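Local atomic coordinates of AFP (Microbacterium arborescens, PDB entry 2YJK), a protein that binds iron between the subunits of a twelve-chain, ferritin-like assembly and, like other Dps proteins, probably oxidises and stores it. Residues Q23-V28 against D128-V133; A69-E74 against A141-R146; V77-P82 against E132-S137. All coordinates share one frame; numbering follows the deposited sequence.

Contact 1: residues Q23-V28 against D128-V133; sequences QFLTPV and DGLDEV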
ATOM      1  N   GLN C  23      12.877 -24.710 -29.916  1.00 38.75           N
ATOM      2  CA  GLN C  23      13.969 -25.604 -29.738  1.00 38.30           C
ATOM      3  C   GLN C  23      14.831 -25.235 -28.544  1.00 36.33           C
ATOM      4  O   GLN C  23      15.223 -26.118 -27.806  1.00 38.03           O
ATOM      5  CB  GLN C  23      14.787 -25.662 -31.022  1.00 40.31           C
ATOM      6  CG  GLN C  23      16.102 -26.394 -30.865  1.00 42.49           C
ATOM      7  CD  GLN C  23      16.899 -26.388 -32.128  1.00 49.59           C
ATOM      8  OE1 GLN C  23      17.958 -27.035 -32.200  1.00 52.23           O
ATOM      9  NE2 GLN C  23      16.407 -25.662 -33.156  1.00 49.06           N
ATOM     10  N   PHE C  24      15.165 -23.968 -28.357  1.00 35.04           N
ATOM     11  CA  PHE C  24      16.115 -23.595 -27.286  1.00 33.35           C
ATOM     12  C   PHE C  24      15.455 -23.229 -25.963  1.00 32.26           C
ATOM     13  O   PHE C  24      16.031 -23.420 -24.878  1.00 30.99           O
ATOM     14  CB  PHE C  24      16.987 -22.470 -27.763  1.00 34.58           C
ATOM     15  CG  PHE C  24      17.920 -22.874 -28.844  1.00 35.15           C
ATOM     16  CD1 PHE C  24      18.988 -23.757 -28.556  1.00 38.08           C
ATOM     17  CD2 PHE C  24      17.784 -22.349 -30.145  1.00 35.51           C
ATOM     18  CE1 PHE C  24      19.921 -24.111 -29.549  1.00 39.52           C
ATOM     19  CE2 PHE C  24      18.719 -22.725 -31.174  1.00 37.83           C
ATOM     20  CZ  PHE C  24      19.758 -23.610 -30.873  1.00 38.89           C
ATOM     21  N   LEU C  25      14.228 -22.733 -26.046  1.00 30.03           N
ATOM     22  CA  LEU C  25      13.530 -22.327 -24.830  1.00 29.63           C
ATOM     23  C   LEU C  25      12.739 -23.454 -24.162  1.00 29.12           C
ATOM     24  O   LEU C  25      12.529 -23.435 -22.947  1.00 29.12           O
ATOM     25  CB  LEU C  25      12.637 -21.150 -25.121  1.00 27.12           C
ATOM     26  CG  LEU C  25      13.453 -19.864 -25.367  1.00 30.00           C
ATOM     27  CD1 LEU C  25      12.455 -18.695 -25.591  1.00 32.72           C
ATOM     28  CD2 LEU C  25      14.399 -19.496 -24.258  1.00 27.69           C
ATOM     29  N   THR C  26      12.317 -24.434 -24.941  1.00 29.78           N
ATOM     30  CA  THR C  26      11.597 -25.576 -24.369  1.00 31.34           C
ATOM     31  C   THR C  26      12.313 -26.315 -23.217  1.00 30.59           C
ATOM     32  O   THR C  26      11.633 -26.652 -22.222  1.00 29.57           O
ATOM     33  CB  THR C  26      11.104 -26.570 -25.460  1.00 32.92           C
ATOM     34  OG1 THR C  26      10.301 -25.836 -26.373  1.00 33.39           O
ATOM     35  CG2 THR C  26      10.298 -27.685 -24.872  1.00 32.69           C
ATOM     36  N   PRO C  27      13.644 -26.580 -23.333  1.00 30.99           N
ATOM     37  CA  PRO C  27      14.345 -27.275 -22.219  1.00 30.99           C
ATOM     38  C   PRO C  27      14.405 -26.354 -21.005  1.00 30.04           C
ATOM     39  O   PRO C  27      14.367 -26.794 -19.852  1.00 31.13           O
ATOM     40  CB  PRO C  27      15.783 -27.488 -22.780  1.00 31.93           C
ATOM     41  CG  PRO C  27      15.570 -27.522 -24.342  1.00 33.34           C
ATOM     42  CD  PRO C  27      14.512 -26.445 -24.525  1.00 31.61           C
ATOM     43  N   VAL C  28      14.437 -25.059 -21.251  1.00 29.64           N
ATOM     44  CA  VAL C  28      14.325 -24.101 -20.145  1.00 27.76           C
ATOM     45  C   VAL C  28      12.989 -24.172 -19.400  1.00 28.09           C
ATOM     46  O   VAL C  28      12.955 -24.214 -18.153  1.00 29.18           O
ATOM     47  CB  VAL C  28      14.648 -22.677 -20.649  1.00 27.08           C
ATOM     48  CG1 VAL C  28      14.519 -21.644 -19.523  1.00 26.05           C
ATOM     49  CG2 VAL C  28      16.083 -22.641 -21.228  1.00 27.78           C
ATOM     50  N   ASP C 128      23.691 -18.938 -26.864  1.00 36.21           N
ATOM     51  CA  ASP C 128      24.536 -19.174 -28.050  1.00 38.31           C
ATOM     52  C   ASP C 128      23.660 -19.438 -29.275  1.00 38.73           C
ATOM     53  O   ASP C 128      23.856 -18.836 -30.324  1.00 38.55           O
ATOM     54  CB  ASP C 128      25.524 -20.360 -27.838  1.00 40.53           C
ATOM     55  CG  ASP C 128      26.583 -20.094 -26.718  1.00 47.10           C
ATOM     56  OD1 ASP C 128      26.839 -18.908 -26.385  1.00 52.26           O
ATOM     57  OD2 ASP C 128      27.127 -21.077 -26.136  1.00 52.99           O
ATOM     58  N   GLY C 129      22.672 -20.329 -29.128  1.00 38.38           N
ATOM     59  CA  GLY C 129      21.874 -20.805 -30.275  1.00 38.57           C
ATOM     60  C   GLY C 129      20.908 -19.760 -30.839  1.00 38.38           C
ATOM     61  O   GLY C 129      20.563 -19.822 -32.008  1.00 38.49           O
ATOM     62  N   LEU C 130      20.501 -18.793 -30.015  1.00 36.42           N
ATOM     63  CA  LEU C 130      19.596 -17.724 -30.460  1.00 37.60           C
ATOM     64  C   LEU C 130      20.338 -16.486 -31.022  1.00 38.89           C
ATOM     65  O   LEU C 130      19.726 -15.598 -31.646  1.00 39.23           O
ATOM     66  CB  LEU C 130      18.601 -17.337 -29.328  1.00 35.63           C
ATOM     67  CG  LEU C 130      17.648 -18.462 -28.931  1.00 34.43           C
ATOM     68  CD1 LEU C 130      16.929 -18.267 -27.594  1.00 31.20           C
ATOM     69  CD2 LEU C 130      16.623 -18.804 -30.099  1.00 37.81           C
ATOM     70  N   ASP C 131      21.645 -16.430 -30.792  1.00 40.62           N
ATOM     71  CA  ASP C 131      22.445 -15.264 -31.153  1.00 43.38           C
ATOM     72  C   ASP C 131      22.351 -14.939 -32.623  1.00 45.85           C
ATOM     73  O   ASP C 131      22.359 -13.782 -33.000  1.00 46.77           O
ATOM     74  CB  ASP C 131      23.926 -15.441 -30.791  1.00 44.21           C
ATOM     75  CG  ASP C 131      24.698 -14.140 -30.909  1.00 46.65           C
ATOM     76  OD1 ASP C 131      24.377 -13.164 -30.164  1.00 45.92           O
ATOM     77  OD2 ASP C 131      25.612 -14.074 -31.760  1.00 52.09           O
ATOM     78  N   GLU C 132      22.275 -15.962 -33.460  1.00 48.50           N
ATOM     79  CA  GLU C 132      22.202 -15.700 -34.885  1.00 52.26           C
ATOM     80  C   GLU C 132      20.793 -15.595 -35.427  1.00 51.23           C
ATOM     81  O   GLU C 132      20.624 -15.264 -36.578  1.00 53.26           O
ATOM     82  CB  GLU C 132      23.053 -16.713 -35.692  1.00 54.52           C
ATOM     83  CG  GLU C 132      24.615 -16.436 -35.602  1.00 62.62           C
ATOM     84  CD  GLU C 132      25.004 -14.964 -35.982  1.00 71.15           C
ATOM     85  OE1 GLU C 132      24.381 -13.998 -35.434  1.00 72.39           O
ATOM     86  OE2 GLU C 132      25.925 -14.779 -36.820  1.00 73.36           O
ATOM     87  N   VAL C 133      19.784 -15.824 -34.598  1.00 49.08           N
ATOM     88  CA  VAL C 133      18.448 -16.124 -35.107  1.00 48.51           C
ATOM     89  C   VAL C 133      17.291 -15.229 -34.602  1.00 46.81           C
ATOM     90  O   VAL C 133      16.438 -14.804 -35.420  1.00 47.57           O
ATOM     91  CB  VAL C 133      18.126 -17.626 -34.825  1.00 48.52           C
ATOM     92  CG1 VAL C 133      16.809 -18.030 -35.438  1.00 48.76           C
ATOM     93  CG2 VAL C 133      19.286 -18.519 -35.351  1.00 51.09           C
TER

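Contact 2: residues A69-E74 against A141-R146; sequences ADTAAE and AIEIKR. With OFE (Iron(II) oxide), chain P.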
ATOM      1  N   ALA C  69       9.853 -19.913 -15.808  1.00 26.09           N
ATOM      2  CA  ALA C  69       9.165 -20.923 -16.640  1.00 26.61           C
ATOM      3  C   ALA C  69       8.077 -20.207 -17.455  1.00 26.14           C
ATOM      4  O   ALA C  69       7.975 -20.384 -18.690  1.00 25.32           O
ATOM      5  CB  ALA C  69       8.555 -22.072 -15.759  1.00 24.76           C
ATOM      6  N   ASP C  70       7.316 -19.342 -16.788  1.00 25.25           N
ATOM      7  CA  ASP C  70       6.260 -18.565 -17.490  1.00 27.93           C
ATOM      8  C   ASP C  70       6.731 -17.637 -18.563  1.00 26.41           C
ATOM      9  O   ASP C  70       6.079 -17.542 -19.578  1.00 26.51           O
ATOM     10  CB  ASP C  70       5.504 -17.625 -16.592  1.00 27.44           C
ATOM     11  CG  ASP C  70       4.334 -18.267 -16.020  1.00 40.47           C
ATOM     12  OD1 ASP C  70       4.691 -18.981 -15.021  1.00 42.79           O
ATOM     13  OD2 ASP C  70       3.132 -18.106 -16.577  1.00 41.96           O
ATOM     14  N   THR C  71       7.803 -16.899 -18.295  1.00 25.67           N
ATOM     15  CA  THR C  71       8.356 -15.994 -19.316  1.00 27.43           C
ATOM     16  C   THR C  71       8.875 -16.795 -20.538  1.00 26.78           C
ATOM     17  O   THR C  71       8.765 -16.336 -21.673  1.00 26.62           O
ATOM     18  CB  THR C  71       9.529 -15.208 -18.728  1.00 29.45           C
ATOM     19  OG1 THR C  71       9.074 -14.550 -17.536  1.00 31.27           O
ATOM     20  CG2 THR C  71       9.971 -14.117 -19.694  1.00 30.36           C
ATOM     21  N   ALA C  72       9.489 -17.947 -20.289  1.00 23.96           N
ATOM     22  CA  ALA C  72      10.055 -18.709 -21.396  1.00 23.68           C
ATOM     23  C   ALA C  72       8.871 -19.296 -22.169  1.00 24.43           C
ATOM     24  O   ALA C  72       8.810 -19.206 -23.405  1.00 25.44           O
ATOM     25  CB  ALA C  72      11.040 -19.810 -20.899  1.00 23.13           C
ATOM     26  N   ALA C  73       7.882 -19.832 -21.435  1.00 23.42           N
ATOM     27  CA  ALA C  73       6.738 -20.503 -22.085  1.00 24.36           C
ATOM     28  C   ALA C  73       5.993 -19.511 -22.947  1.00 25.54           C
ATOM     29  O   ALA C  73       5.577 -19.802 -24.091  1.00 26.14           O
ATOM     30  CB  ALA C  73       5.792 -21.142 -21.008  1.00 21.47           C
ATOM     31  N   GLU C  74       5.832 -18.308 -22.422  1.00 25.31           N
ATOM     32  CA  GLU C  74       4.928 -17.391 -23.087  1.00 26.96           C
ATOM     33  C   GLU C  74       5.610 -16.768 -24.263  1.00 25.90           C
ATOM     34  O   GLU C  74       4.966 -16.355 -25.218  1.00 26.69           O
ATOM     35  CB  GLU C  74       4.376 -16.349 -22.094  1.00 26.50           C
ATOM     36  CG  GLU C  74       3.465 -17.102 -21.059  1.00 31.83           C
ATOM     37  CD  GLU C  74       2.646 -16.182 -20.154  1.00 39.00           C
ATOM     38  OE1 GLU C  74       2.918 -14.942 -20.087  1.00 38.81           O
ATOM     39  OE2 GLU C  74       1.702 -16.710 -19.507  1.00 43.40           O
ATOM     40  N   ALA C 141      16.407 -15.448 -22.600  1.00 28.22           N
ATOM     41  CA  ALA C 141      17.354 -16.449 -22.037  1.00 27.86           C
ATOM     42  C   ALA C 141      18.370 -15.741 -21.190  1.00 27.04           C
ATOM     43  O   ALA C 141      18.689 -16.177 -20.085  1.00 26.59           O
ATOM     44  CB  ALA C 141      18.061 -17.238 -23.142  1.00 27.58           C
ATOM     45  N   ILE C 142      18.838 -14.598 -21.673  1.00 27.44           N
ATOM     46  CA  ILE C 142      19.767 -13.781 -20.891  1.00 27.88           C
ATOM     47  C   ILE C 142      19.181 -13.327 -19.551  1.00 27.02           C
ATOM     48  O   ILE C 142      19.840 -13.438 -18.490  1.00 24.84           O
ATOM     49  CB  ILE C 142      20.299 -12.560 -21.685  1.00 27.26           C
ATOM     50  CG1 ILE C 142      21.361 -13.036 -22.699  1.00 28.31           C
ATOM     51  CG2 ILE C 142      20.967 -11.617 -20.714  1.00 28.50           C
ATOM     52  CD1 ILE C 142      21.645 -12.013 -23.861  1.00 28.68           C
ATOM     53  N   GLU C 143      17.955 -12.796 -19.592  1.00 27.69           N
ATOM     54  CA  GLU C 143      17.320 -12.318 -18.376  1.00 28.47           C
ATOM     55  C   GLU C 143      17.155 -13.503 -17.354  1.00 27.01           C
ATOM     56  O   GLU C 143      17.464 -13.360 -16.173  1.00 24.78           O
ATOM     57  CB  GLU C 143      15.973 -11.690 -18.722  1.00 30.35           C
ATOM     58  CG  GLU C 143      15.041 -11.389 -17.509  1.00 39.00           C
ATOM     59  CD  GLU C 143      13.631 -11.029 -18.004  1.00 48.88           C
ATOM     60  OE1 GLU C 143      13.503  -9.972 -18.637  1.00 50.36           O
ATOM     61  OE2 GLU C 143      12.674 -11.823 -17.806  1.00 52.02           O
ATOM     62  N   ILE C 144      16.678 -14.660 -17.795  1.00 24.97           N
ATOM     63  CA  ILE C 144      16.553 -15.771 -16.868  1.00 24.94           C
ATOM     64  C   ILE C 144      17.965 -16.250 -16.320  1.00 26.11           C
ATOM     65  O   ILE C 144      18.126 -16.533 -15.113  1.00 25.92           O
ATOM     66  CB  ILE C 144      15.856 -17.002 -17.524  1.00 24.73           C
ATOM     67  CG1 ILE C 144      14.368 -16.710 -17.883  1.00 26.10           C
ATOM     68  CG2 ILE C 144      15.950 -18.225 -16.559  1.00 22.11           C
ATOM     69  CD1 ILE C 144      13.780 -17.668 -18.952  1.00 24.36           C
ATOM     70  N   LYS C 145      18.977 -16.351 -17.212  1.00 25.08           N
ATOM     71  CA  LYS C 145      20.350 -16.656 -16.728  1.00 26.30           C
ATOM     72  C   LYS C 145      20.898 -15.703 -15.613  1.00 25.41           C
ATOM     73  O   LYS C 145      21.528 -16.157 -14.648  1.00 25.05           O
ATOM     74  CB  LYS C 145      21.353 -16.752 -17.870  1.00 25.00           C
ATOM     75  CG  LYS C 145      22.582 -17.531 -17.407  1.00 29.62           C
ATOM     76  CD  LYS C 145      23.592 -17.734 -18.557  1.00 34.39           C
ATOM     77  CE  LYS C 145      24.786 -18.682 -18.142  1.00 37.71           C
ATOM     78  NZ  LYS C 145      25.548 -18.131 -17.016  1.00 39.80           N
ATOM     79  N   ARG C 146      20.674 -14.407 -15.730  1.00 25.63           N
ATOM     80  CA  ARG C 146      21.117 -13.477 -14.667  1.00 26.20           C
ATOM     81  C   ARG C 146      20.489 -13.846 -13.326  1.00 25.31           C
ATOM     82  O   ARG C 146      21.211 -13.942 -12.307  1.00 26.03           O
ATOM     83  CB  ARG C 146      20.764 -12.008 -14.968  1.00 26.47           C
ATOM     84  CG  ARG C 146      21.660 -11.401 -16.018  1.00 30.93           C
ATOM     85  CD  ARG C 146      21.198 -10.012 -16.324  1.00 34.94           C
ATOM     86  NE  ARG C 146      21.206  -9.165 -15.128  1.00 35.31           N
ATOM     87  CZ  ARG C 146      20.867  -7.877 -15.151  1.00 36.75           C
ATOM     88  NH1 ARG C 146      20.545  -7.296 -16.294  1.00 35.89           N
ATOM     89  NH2 ARG C 146      20.838  -7.169 -14.047  1.00 35.42           N
TER
HETATM   90 FE   OFE P1159       1.424 -16.360 -17.379  1.00 41.44          FE
HETATM   91  O   OFE P1159       1.400 -16.319 -15.215  0.50 15.89           O

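Contact 3: residues V77-P82 against E132-S137; sequences VALGLP and EVDLTS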
ATOM      1  N   VAL C  77       4.918 -19.361 -26.937  1.00 28.21           N
ATOM      2  CA  VAL C  77       3.536 -19.305 -27.368  1.00 28.68           C
ATOM      3  C   VAL C  77       3.276 -18.038 -28.187  1.00 30.40           C
ATOM      4  O   VAL C  77       2.594 -18.111 -29.214  1.00 29.49           O
ATOM      5  CB  VAL C  77       2.553 -19.474 -26.192  1.00 28.37           C
ATOM      6  CG1 VAL C  77       1.038 -19.295 -26.732  1.00 29.96           C
ATOM      7  CG2 VAL C  77       2.760 -20.960 -25.575  1.00 26.72           C
ATOM      8  N   ALA C  78       3.880 -16.915 -27.770  1.00 29.59           N
ATOM      9  CA  ALA C  78       3.722 -15.627 -28.458  1.00 31.77           C
ATOM     10  C   ALA C  78       4.220 -15.680 -29.880  1.00 33.53           C
ATOM     11  O   ALA C  78       3.764 -14.896 -30.710  1.00 34.83           O
ATOM     12  CB  ALA C  78       4.492 -14.463 -27.686  1.00 30.41           C
ATOM     13  N   LEU C  79       5.191 -16.557 -30.137  1.00 34.80           N
ATOM     14  CA  LEU C  79       5.759 -16.760 -31.494  1.00 35.29           C
ATOM     15  C   LEU C  79       4.901 -17.713 -32.281  1.00 36.21           C
ATOM     16  O   LEU C  79       5.200 -18.036 -33.447  1.00 37.22           O
ATOM     17  CB  LEU C  79       7.192 -17.296 -31.423  1.00 35.89           C
ATOM     18  CG  LEU C  79       8.192 -16.246 -30.877  1.00 38.00           C
ATOM     19  CD1 LEU C  79       9.572 -16.836 -30.727  1.00 39.70           C
ATOM     20  CD2 LEU C  79       8.248 -15.009 -31.791  1.00 43.80           C
ATOM     21  N   GLY C  80       3.825 -18.169 -31.655  1.00 34.35           N
ATOM     22  CA  GLY C  80       2.832 -18.950 -32.368  1.00 34.74           C
ATOM     23  C   GLY C  80       3.007 -20.464 -32.252  1.00 33.87           C
ATOM     24  O   GLY C  80       2.314 -21.141 -32.907  1.00 33.68           O
ATOM     25  N   LEU C  81       3.871 -20.987 -31.379  1.00 33.63           N
ATOM     26  CA  LEU C  81       3.996 -22.474 -31.180  1.00 34.94           C
ATOM     27  C   LEU C  81       3.496 -23.065 -29.822  1.00 34.55           C
ATOM     28  O   LEU C  81       3.536 -22.373 -28.810  1.00 33.61           O
ATOM     29  CB  LEU C  81       5.436 -22.928 -31.411  1.00 34.92           C
ATOM     30  CG  LEU C  81       6.027 -22.797 -32.837  1.00 37.33           C
ATOM     31  CD1 LEU C  81       7.476 -23.163 -32.745  1.00 38.75           C
ATOM     32  CD2 LEU C  81       5.349 -23.641 -34.006  1.00 40.04           C
ATOM     33  N   PRO C  82       2.996 -24.337 -29.811  1.00 35.67           N
ATOM     34  CA  PRO C  82       2.503 -24.881 -28.543  1.00 34.66           C
ATOM     35  C   PRO C  82       3.667 -25.292 -27.654  1.00 35.04           C
ATOM     36  O   PRO C  82       4.802 -25.318 -28.081  1.00 34.58           O
ATOM     37  CB  PRO C  82       1.643 -26.083 -28.970  1.00 35.73           C
ATOM     38  CG  PRO C  82       2.302 -26.564 -30.289  1.00 37.44           C
ATOM     39  CD  PRO C  82       2.778 -25.269 -30.953  1.00 36.73           C
ATOM     40  N   GLU C 132      22.275 -15.962 -33.460  1.00 48.50           N
ATOM     41  CA  GLU C 132      22.202 -15.700 -34.885  1.00 52.26           C
ATOM     42  C   GLU C 132      20.793 -15.595 -35.427  1.00 51.23           C
ATOM     43  O   GLU C 132      20.624 -15.264 -36.578  1.00 53.26           O
ATOM     44  CB  GLU C 132      23.053 -16.713 -35.692  1.00 54.52           C
ATOM     45  CG  GLU C 132      24.615 -16.436 -35.602  1.00 62.62           C
ATOM     46  CD  GLU C 132      25.004 -14.964 -35.982  1.00 71.15           C
ATOM     47  OE1 GLU C 132      24.381 -13.998 -35.434  1.00 72.39           O
ATOM     48  OE2 GLU C 132      25.925 -14.779 -36.820  1.00 73.36           O
ATOM     49  N   VAL C 133      19.784 -15.824 -34.598  1.00 49.08           N
ATOM     50  CA  VAL C 133      18.448 -16.124 -35.107  1.00 48.51           C
ATOM     51  C   VAL C 133      17.291 -15.229 -34.602  1.00 46.81           C
ATOM     52  O   VAL C 133      16.438 -14.804 -35.420  1.00 47.57           O
ATOM     53  CB  VAL C 133      18.126 -17.626 -34.825  1.00 48.52           C
ATOM     54  CG1 VAL C 133      16.809 -18.030 -35.438  1.00 48.76           C
ATOM     55  CG2 VAL C 133      19.286 -18.519 -35.351  1.00 51.09           C
ATOM     56  N   ASP C 134      17.243 -14.964 -33.280  1.00 42.96           N
ATOM     57  CA  ASP C 134      16.222 -14.115 -32.706  1.00 40.80           C
ATOM     58  C   ASP C 134      16.745 -13.496 -31.419  1.00 37.32           C
ATOM     59  O   ASP C 134      16.722 -14.115 -30.370  1.00 34.84           O
ATOM     60  CB  ASP C 134      14.972 -14.934 -32.403  1.00 41.70           C
ATOM     61  CG  ASP C 134      13.828 -14.091 -31.716  1.00 46.91           C
ATOM     62  OD1 ASP C 134      13.776 -12.815 -31.865  1.00 48.94           O
ATOM     63  OD2 ASP C 134      12.958 -14.740 -31.059  1.00 50.49           O
ATOM     64  N   LEU C 135      17.175 -12.257 -31.523  1.00 35.71           N
ATOM     65  CA  LEU C 135      17.687 -11.466 -30.402  1.00 34.55           C
ATOM     66  C   LEU C 135      16.660 -11.219 -29.299  1.00 33.76           C
ATOM     67  O   LEU C 135      17.021 -11.109 -28.122  1.00 32.54           O
ATOM     68  CB  LEU C 135      18.272 -10.145 -30.946  1.00 35.05           C
ATOM     69  CG  LEU C 135      19.570 -10.404 -31.760  1.00 38.70           C
ATOM     70  CD1 LEU C 135      20.305  -9.122 -32.303  1.00 40.36           C
ATOM     71  CD2 LEU C 135      20.549 -11.204 -30.918  1.00 34.06           C
ATOM     72  N   THR C 136      15.379 -11.126 -29.667  1.00 32.57           N
ATOM     73  CA  THR C 136      14.335 -10.936 -28.676  1.00 30.87           C
ATOM     74  C   THR C 136      14.199 -12.179 -27.786  1.00 29.91           C
ATOM     75  O   THR C 136      14.109 -12.045 -26.568  1.00 29.41           O
ATOM     76  CB  THR C 136      13.010 -10.498 -29.341  1.00 31.34           C
ATOM     77  OG1 THR C 136      13.273  -9.332 -30.109  1.00 32.70           O
ATOM     78  CG2 THR C 136      11.909 -10.133 -28.304  1.00 29.71           C
ATOM     79  N   SER C 137      14.240 -13.371 -28.364  1.00 29.35           N
ATOM     80  CA  SER C 137      14.168 -14.582 -27.527  1.00 29.63           C
ATOM     81  C   SER C 137      15.450 -14.764 -26.743  1.00 28.94           C
ATOM     82  O   SER C 137      15.439 -15.371 -25.645  1.00 27.72           O
ATOM     83  CB  SER C 137      13.873 -15.877 -28.340  1.00 28.79           C
ATOM     84  OG  SER C 137      12.625 -15.791 -29.040  1.00 31.26           O
TER

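Contact 1: residues Q23-V28 against D128-V133
F24 lays one face of its ring over the backbone of G129, a CH-pi contact in which G129 CA stands 3.9 Å from the ring centroid, 25° off the ring normal and displaced toward the CZ rim. CE2 also meets the peptide, 3.5 Å from G129 O. Glycine suits this place because a beta carbon would come within 2.3 Å of F24 CZ. With CG anti to the carbonyl carbon (chi1 -68°), the ring swings toward the other helix, and the aliphatic CG of Q23 covers its opposite face.

These residues join two helices of the ferritin four-helix bundle: Q23-V28 belongs to helix 15-45, while D128-V133 lies where helix 105-130 gives way to the connection leading to helix 135-156.

The remaining contacts are apolar. The side chains of F24 and L130 run antiparallel alongside one another, which brings L130 CD2 to 3.7 Å from F24 CD2, oblique to the ring. L130's other methyl, CD1, lies 4.4 Å from L25 CD2, so the branched leucine serves two neighbours at once. With an alanine in place of F24, G129 CA would probably lose its aromatic cover and a gap would open beside L130 CD2. L25 also packs on R75 and I76 of helix 51-78.

Contact 2: residues A69-E74 against A141-R146
A72 and I144 meet methyl to methyl, A72 CB lying 4.0 Å from I144 CD1. The small alanine lets the helices come near, with A72 CA 7.7 Å from A141 CA, while the longer isoleucine spans what remains: a chi1 of -66° directs its CG1 branch, and with it CD1, across to the alanine. Beside this pair, T71 CG2 comes 4.0 Å from E143 OE2, the two side chains crossing at about a right angle, next to R146 of a neighbouring subunit. CG2 is a methyl and has no polar hydrogen to give, so this is van der Waals contact; the hydroxyl OG1 bonds to D67 O in its own helix, and E143 OE1 forms a salt bridge with that R146 of the neighbour.

The two segments belong to helices 51-78 and 135-156 of the ferritin four-helix bundle. Helix 51-78 has two working sides: T71 and A72 make the contact with helix 135-156, whereas D70 and E74, one turn apart, turn their carboxylates to the bound iron(II) oxide. E74 OE2 lies 2.2 Å from the iron and D70 OD2 2.6 Å. H43 NE2 of a second neighbouring subunit completes the protein ligands, giving the intersubunit iron site characteristic of Dps proteins. D70 is steadied from that same subunit by K40, which forms a salt bridge to OD1, and by W44, whose NE1 donates to OD2.

Contact 3: residues V77-P82 against E132-S137
L79 points its CD1 methyl at the polar start of helix 135-156, 3.6 Å from S137 OG and 4.0 Å from D134 OD2. This is the tight part of a small, buried contact, and one branch of one leucine makes it. CD1 is anti to CA (chi2 176°), which carries it across the wide gap between the backbones, whose nearest CA atoms, those of L79 and S137, are 9.5 Å apart. L79 and D134 approach from opposite directions, the methyl bearing on the carboxylate without any hydrogen bond.

The polar groups at this helix start have partners of their own. D134 is the N-cap of helix 135-156, where OD1 accepts a weak, bent bond from T136 N (3.2 Å, 131°). Its OD2 takes a salt bridge from R75 of helix 51-78, whose NE also hydrogen-bonds S137 OG. S137 OG probably bonds to D134 OD2 as well, but the modelled separation is implausibly short, so the detail is doubtful. An aspartate suits the cap because it can serve a helix-start amide and an arginine together.

The outer side is looser: E132 and V133 on one segment and P82 on the other are exposed and do not meet. Here the chain leaves helix 51-78 through a Schellman motif, in which G80 takes a positive phi (95°) that would jam a beta carbon against the carbonyl O of L79.

A21 of helix 15-45 touches both L79 and S137, so three helices converge here, while W153 and D149 of a neighbouring subunit pack on V77 and A78.

In the fold
Contact 2 lies nearer the chain centre, while contacts 1 and 3 lie toward one end of the bundle. Contacts 1 and 2, with centres 11 Å apart, are joined by V28, whose CG1 lies 4.1 Å from I144 CD1. Contacts 1 and 3, 9 Å between centres, share E132 and V133; L130 CD1 reaches to 3.8 Å from S137 O. Contacts 2 and 3, with centres 12 Å apart, both join helix 51-78 to helix 135-156 and meet only through continuity of the chain. Contact 2 holds the iron ligands D70 and E74; the side chains of L25 and L79 stay about 9 Å and about 10 Å from that of E74, and L25's is about 14 Å from the iron(II) oxide.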